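Local coordinates for protein carboxylesterase (Uncultured bacterium, PDB 5GMX) that hydrolyses carboxylic esters as a family VIII carboxylesterase and also shows hydrolytic activity toward oxyimino cephalosporins, at residues P150-A162 with C307-W320. Sequence-based numbering, arbitrary orientation.
Sequences PFFEPGTANGYHA and CFRKDEVIGVRMRW. With PMS (phenylmethanesulfonic acid), chain C.
Ile314, long enough to reach over the phenol, lays its CD1 methyl on one face of the Tyr160 ring, a CH-pi contact 4.1 Å from the ring centroid; Ala162 N lies on the opposite face, offset toward the rim. The Tyr160 and Trp320 side chains cross at about a right angle, yet their rings meet rim to rim with planes only 10° apart, Tyr160 CD1 lying 3.6 Å from Trp320 CH2. At another edge of the phenol sits O2S of the bound phenylmethanesulfonic acid. Met318 CE covers one face of the indole, with Asn158 ND2 and Asp311 OD2 in plane at its edge. The Arg309 guanidinium has Thr156 O over the centre of one face and Cys307 CB on the other. With CG anti to the backbone N (chi1 -170°), Tyr160 sends its ring past Ile314 toward the ligand, and its hydroxyl is hydrogen-bonded to Lys74. Val313 packs its branched side chain against Tyr160 CB.

Asp311 OD1 takes the backbone N-H of Tyr160 on its syn lone pair, 2.9 Å away and nearly straight, and also accepts from Val313 N and Ile314 N, making an Asx turn and Asx motif. Asp311 OD2 receives Asn158 ND2 at 3.0 Å and Trp320 NE1 at 3.2 Å, from opposite faces of the carboxylate plane. Aspartate suits this place: one short, flat group grips five N-H donors, which fixes its rotation and would probably favour the charged form. Tryptophan supplies both an N-H for Asp311 and an apolar rim for Tyr160. Asparagine joins donor and acceptor on one flat amide, its OD1 accepting a weak bond from Arg309 NE. The backbone O of Asn158 takes Glu312 N at 2.8 Å, in the carbonyl plane.

Hairpin 307-310/317-320 thus anchors the loop carrying Tyr160 into the ligand pocket. Ser71 and Lys74 fit the SxxK pattern of the beta-lactamase fold; Tyr160's position is consistent with the tyrosine of the class C YxN motif, with Ala162 replacing its asparagine.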
# COMPACT_ATOMS: atom_id res chain seq x y z
N PRO A 150 4.99 14.36 19.53
CA PRO A 150 3.92 13.36 19.33
C PRO A 150 2.59 13.75 19.98
O PRO A 150 2.58 14.41 21.03
CB PRO A 150 4.49 12.10 19.99
CG PRO A 150 5.97 12.32 20.02
CD PRO A 150 6.16 13.78 20.22
N PHE A 151 1.50 13.31 19.37
CA PHE A 151 0.16 13.58 19.90
C PHE A 151 -0.15 12.72 21.12
O PHE A 151 -0.95 13.10 21.96
CB PHE A 151 -0.90 13.32 18.83
CG PHE A 151 -0.80 14.24 17.67
CD1 PHE A 151 -1.14 15.57 17.80
CD2 PHE A 151 -0.35 13.78 16.43
CE1 PHE A 151 -1.06 16.43 16.72
CE2 PHE A 151 -0.26 14.64 15.35
CZ PHE A 151 -0.61 15.96 15.49
N PHE A 152 0.47 11.55 21.19
CA PHE A 152 0.33 10.69 22.36
C PHE A 152 1.70 10.10 22.67
O PHE A 152 2.62 10.20 21.86
CB PHE A 152 -0.72 9.59 22.14
CG PHE A 152 -0.55 8.80 20.85
CD1 PHE A 152 0.37 7.77 20.75
CD2 PHE A 152 -1.34 9.08 19.74
CE1 PHE A 152 0.51 7.03 19.57
CE2 PHE A 152 -1.21 8.36 18.55
CZ PHE A 152 -0.28 7.33 18.47
N GLU A 153 1.85 9.51 23.85
CA GLU A 153 3.11 8.90 24.21
C GLU A 153 3.42 7.71 23.29
O GLU A 153 2.61 6.80 23.16
CB GLU A 153 3.08 8.44 25.66
CG GLU A 153 4.39 7.85 26.11
CD GLU A 153 4.38 7.50 27.58
OE1 GLU A 153 3.35 7.75 28.24
OE2 GLU A 153 5.40 6.98 28.07
N PRO A 154 4.60 7.71 22.66
CA PRO A 154 4.94 6.66 21.69
C PRO A 154 4.87 5.26 22.30
O PRO A 154 5.32 5.07 23.43
CB PRO A 154 6.37 7.00 21.28
CG PRO A 154 6.47 8.49 21.49
CD PRO A 154 5.65 8.75 22.73
N GLY A 155 4.28 4.31 21.58
CA GLY A 155 4.17 2.94 22.06
C GLY A 155 2.96 2.65 22.93
O GLY A 155 2.71 1.49 23.27
N THR A 156 2.18 3.68 23.28
CA THR A 156 1.04 3.49 24.18
C THR A 156 -0.30 3.51 23.45
O THR A 156 -1.34 3.29 24.05
CB THR A 156 0.99 4.57 25.29
OG1 THR A 156 0.78 5.85 24.68
CG2 THR A 156 2.29 4.61 26.06
N ALA A 157 -0.25 3.80 22.15
CA ALA A 157 -1.45 3.85 21.31
C ALA A 157 -1.02 3.77 19.86
O ALA A 157 0.16 3.95 19.56
CB ALA A 157 -2.25 5.11 21.56
N ASN A 158 -1.97 3.50 18.97
CA ASN A 158 -1.72 3.60 17.54
C ASN A 158 -2.68 4.60 16.92
O ASN A 158 -3.84 4.68 17.30
CB ASN A 158 -1.82 2.23 16.85
CG ASN A 158 -2.97 1.39 17.39
OD1 ASN A 158 -2.84 0.74 18.43
ND2 ASN A 158 -4.08 1.36 16.66
N GLY A 159 -2.15 5.42 16.02
CA GLY A 159 -2.93 6.40 15.31
C GLY A 159 -2.44 6.41 13.87
O GLY A 159 -1.33 6.84 13.60
N TYR A 160 -3.28 5.93 12.96
CA TYR A 160 -2.93 5.81 11.55
C TYR A 160 -2.23 7.05 10.98
O TYR A 160 -2.79 8.14 10.95
CB TYR A 160 -4.21 5.53 10.76
CG TYR A 160 -4.03 5.15 9.30
CD1 TYR A 160 -3.17 4.13 8.93
CD2 TYR A 160 -4.79 5.77 8.32
CE1 TYR A 160 -3.04 3.76 7.60
CE2 TYR A 160 -4.67 5.40 6.99
CZ TYR A 160 -3.80 4.40 6.63
OH TYR A 160 -3.69 4.04 5.32
N HIS A 161 -0.98 6.87 10.56
CA HIS A 161 -0.21 7.93 9.93
C HIS A 161 -0.65 8.02 8.46
O HIS A 161 0.06 7.60 7.55
CB HIS A 161 1.30 7.66 10.09
CG HIS A 161 1.78 7.79 11.50
ND1 HIS A 161 1.08 7.27 12.57
CD2 HIS A 161 2.88 8.38 12.02
CE1 HIS A 161 1.73 7.55 13.70
NE2 HIS A 161 2.82 8.22 13.39
N ALA A 162 -1.85 8.57 8.28
CA ALA A 162 -2.63 8.44 7.04
C ALA A 162 -1.91 8.85 5.76
O ALA A 162 -2.11 8.23 4.71
CB ALA A 162 -3.91 9.23 7.18
N CYS A 307 0.63 -4.42 17.50
CA CYS A 307 -0.44 -4.02 18.42
C CYS A 307 -1.81 -4.35 17.86
O CYS A 307 -1.95 -4.60 16.67
CB CYS A 307 -0.33 -2.52 18.77
SG CYS A 307 -0.23 -1.31 17.38
N PHE A 308 -2.81 -4.39 18.74
CA PHE A 308 -4.18 -4.66 18.32
C PHE A 308 -5.11 -3.83 19.20
O PHE A 308 -5.56 -4.28 20.24
CB PHE A 308 -4.50 -6.16 18.42
CG PHE A 308 -5.75 -6.57 17.70
CD1 PHE A 308 -6.53 -5.64 17.02
CD2 PHE A 308 -6.14 -7.90 17.68
CE1 PHE A 308 -7.69 -6.03 16.36
CE2 PHE A 308 -7.29 -8.30 17.02
CZ PHE A 308 -8.07 -7.36 16.35
N ARG A 309 -5.39 -2.61 18.75
CA ARG A 309 -6.08 -1.62 19.60
C ARG A 309 -7.00 -0.73 18.79
O ARG A 309 -6.81 -0.60 17.59
CB ARG A 309 -5.09 -0.71 20.34
CG ARG A 309 -4.33 -1.32 21.49
CD ARG A 309 -3.65 -0.22 22.31
NE ARG A 309 -2.52 0.36 21.60
CZ ARG A 309 -1.24 0.12 21.88
NH1 ARG A 309 -0.93 -0.68 22.89
NH2 ARG A 309 -0.29 0.68 21.16
N LYS A 310 -7.96 -0.10 19.45
CA LYS A 310 -8.77 0.91 18.78
C LYS A 310 -7.86 2.03 18.30
O LYS A 310 -7.06 2.58 19.08
CB LYS A 310 -9.86 1.47 19.71
CG LYS A 310 -10.77 2.49 19.03
CD LYS A 310 -12.13 2.60 19.71
CE LYS A 310 -12.03 3.33 21.04
NZ LYS A 310 -11.42 4.68 20.88
N ASP A 311 -7.94 2.34 17.02
CA ASP A 311 -7.01 3.28 16.42
C ASP A 311 -7.46 4.72 16.62
O ASP A 311 -8.60 5.06 16.33
CB ASP A 311 -6.85 2.97 14.92
CG ASP A 311 -5.67 3.70 14.31
OD1 ASP A 311 -5.85 4.85 13.87
OD2 ASP A 311 -4.56 3.11 14.28
N GLU A 312 -6.53 5.56 17.07
CA GLU A 312 -6.81 6.97 17.37
C GLU A 312 -7.28 7.76 16.15
O GLU A 312 -7.87 8.83 16.29
CB GLU A 312 -5.57 7.65 17.96
CG GLU A 312 -4.98 6.98 19.20
CD GLU A 312 -5.86 7.11 20.43
OE1 GLU A 312 -6.58 8.13 20.55
OE2 GLU A 312 -5.83 6.20 21.29
N VAL A 313 -6.99 7.26 14.95
CA VAL A 313 -7.34 7.98 13.73
C VAL A 313 -8.47 7.30 12.98
O VAL A 313 -9.43 7.95 12.56
CB VAL A 313 -6.12 8.15 12.80
CG1 VAL A 313 -6.53 8.77 11.48
CG2 VAL A 313 -5.05 9.00 13.47
N ILE A 314 -8.37 5.98 12.81
CA ILE A 314 -9.34 5.22 12.03
C ILE A 314 -10.63 4.97 12.83
O ILE A 314 -11.72 4.97 12.27
CB ILE A 314 -8.74 3.88 11.55
CG1 ILE A 314 -7.63 4.13 10.53
CG2 ILE A 314 -9.81 2.96 10.96
CD1 ILE A 314 -6.78 2.92 10.22
N GLY A 315 -10.49 4.80 14.13
CA GLY A 315 -11.65 4.72 15.00
C GLY A 315 -12.14 3.31 15.28
O GLY A 315 -13.14 3.12 15.97
N VAL A 316 -11.45 2.31 14.73
CA VAL A 316 -11.77 0.93 15.06
C VAL A 316 -10.54 0.19 15.52
O VAL A 316 -9.42 0.71 15.44
CB VAL A 316 -12.39 0.18 13.86
CG1 VAL A 316 -13.71 0.84 13.45
CG2 VAL A 316 -11.42 0.12 12.68
N ARG A 317 -10.72 -1.03 16.02
CA ARG A 317 -9.58 -1.82 16.44
C ARG A 317 -8.77 -2.26 15.22
O ARG A 317 -9.27 -2.98 14.36
CB ARG A 317 -10.02 -3.04 17.23
CG ARG A 317 -10.79 -2.74 18.49
CD ARG A 317 -11.00 -4.02 19.28
NE ARG A 317 -9.74 -4.53 19.82
CZ ARG A 317 -9.38 -5.81 19.80
NH1 ARG A 317 -10.18 -6.71 19.25
NH2 ARG A 317 -8.22 -6.18 20.32
N MSE A 318 -7.53 -1.79 15.12
CA MSE A 318 -6.64 -2.20 14.06
C MSE A 318 -5.61 -3.16 14.62
O MSE A 318 -5.12 -2.97 15.75
CB MSE A 318 -5.96 -1.00 13.41
CG MSE A 318 -6.91 -0.02 12.78
SE MSE A 318 -7.79 -0.86 11.23
CE MSE A 318 -6.23 -0.99 10.05
N ARG A 319 -5.32 -4.18 13.83
CA ARG A 319 -4.29 -5.16 14.15
C ARG A 319 -3.06 -4.89 13.28
O ARG A 319 -2.99 -5.34 12.13
CB ARG A 319 -4.82 -6.57 13.94
CG ARG A 319 -3.91 -7.65 14.45
CD ARG A 319 -4.51 -9.01 14.20
NE ARG A 319 -3.52 -10.07 14.40
CZ ARG A 319 -3.45 -11.18 13.68
NH1 ARG A 319 -4.31 -11.39 12.69
NH2 ARG A 319 -2.52 -12.07 13.96
N TRP A 320 -2.11 -4.15 13.84
CA TRP A 320 -0.94 -3.68 13.10
C TRP A 320 0.28 -4.57 13.30
O TRP A 320 0.64 -4.95 14.44
CB TRP A 320 -0.57 -2.25 13.52
CG TRP A 320 -1.54 -1.18 13.13
CD1 TRP A 320 -2.28 -0.40 13.98
CD2 TRP A 320 -1.85 -0.72 11.81
NE1 TRP A 320 -3.04 0.49 13.27
CE2 TRP A 320 -2.80 0.32 11.93
CE3 TRP A 320 -1.42 -1.10 10.53
CZ2 TRP A 320 -3.32 0.99 10.83
CZ3 TRP A 320 -1.94 -0.43 9.43
CH2 TRP A 320 -2.89 0.60 9.59
C PMS C . -4.76 7.33 2.35
S PMS C . -5.34 5.65 2.45
C1 PMS C . -5.79 8.33 2.84
C2 PMS C . -6.68 8.91 1.94
C3 PMS C . -7.61 9.83 2.39
C4 PMS C . -7.66 10.18 3.73
C5 PMS C . -6.77 9.60 4.63
C6 PMS C . -5.84 8.68 4.18
O2S PMS C . -6.31 5.40 3.58
O1S PMS C . -6.19 5.29 1.26
O HOH W 1 -4.59 3.14 20.26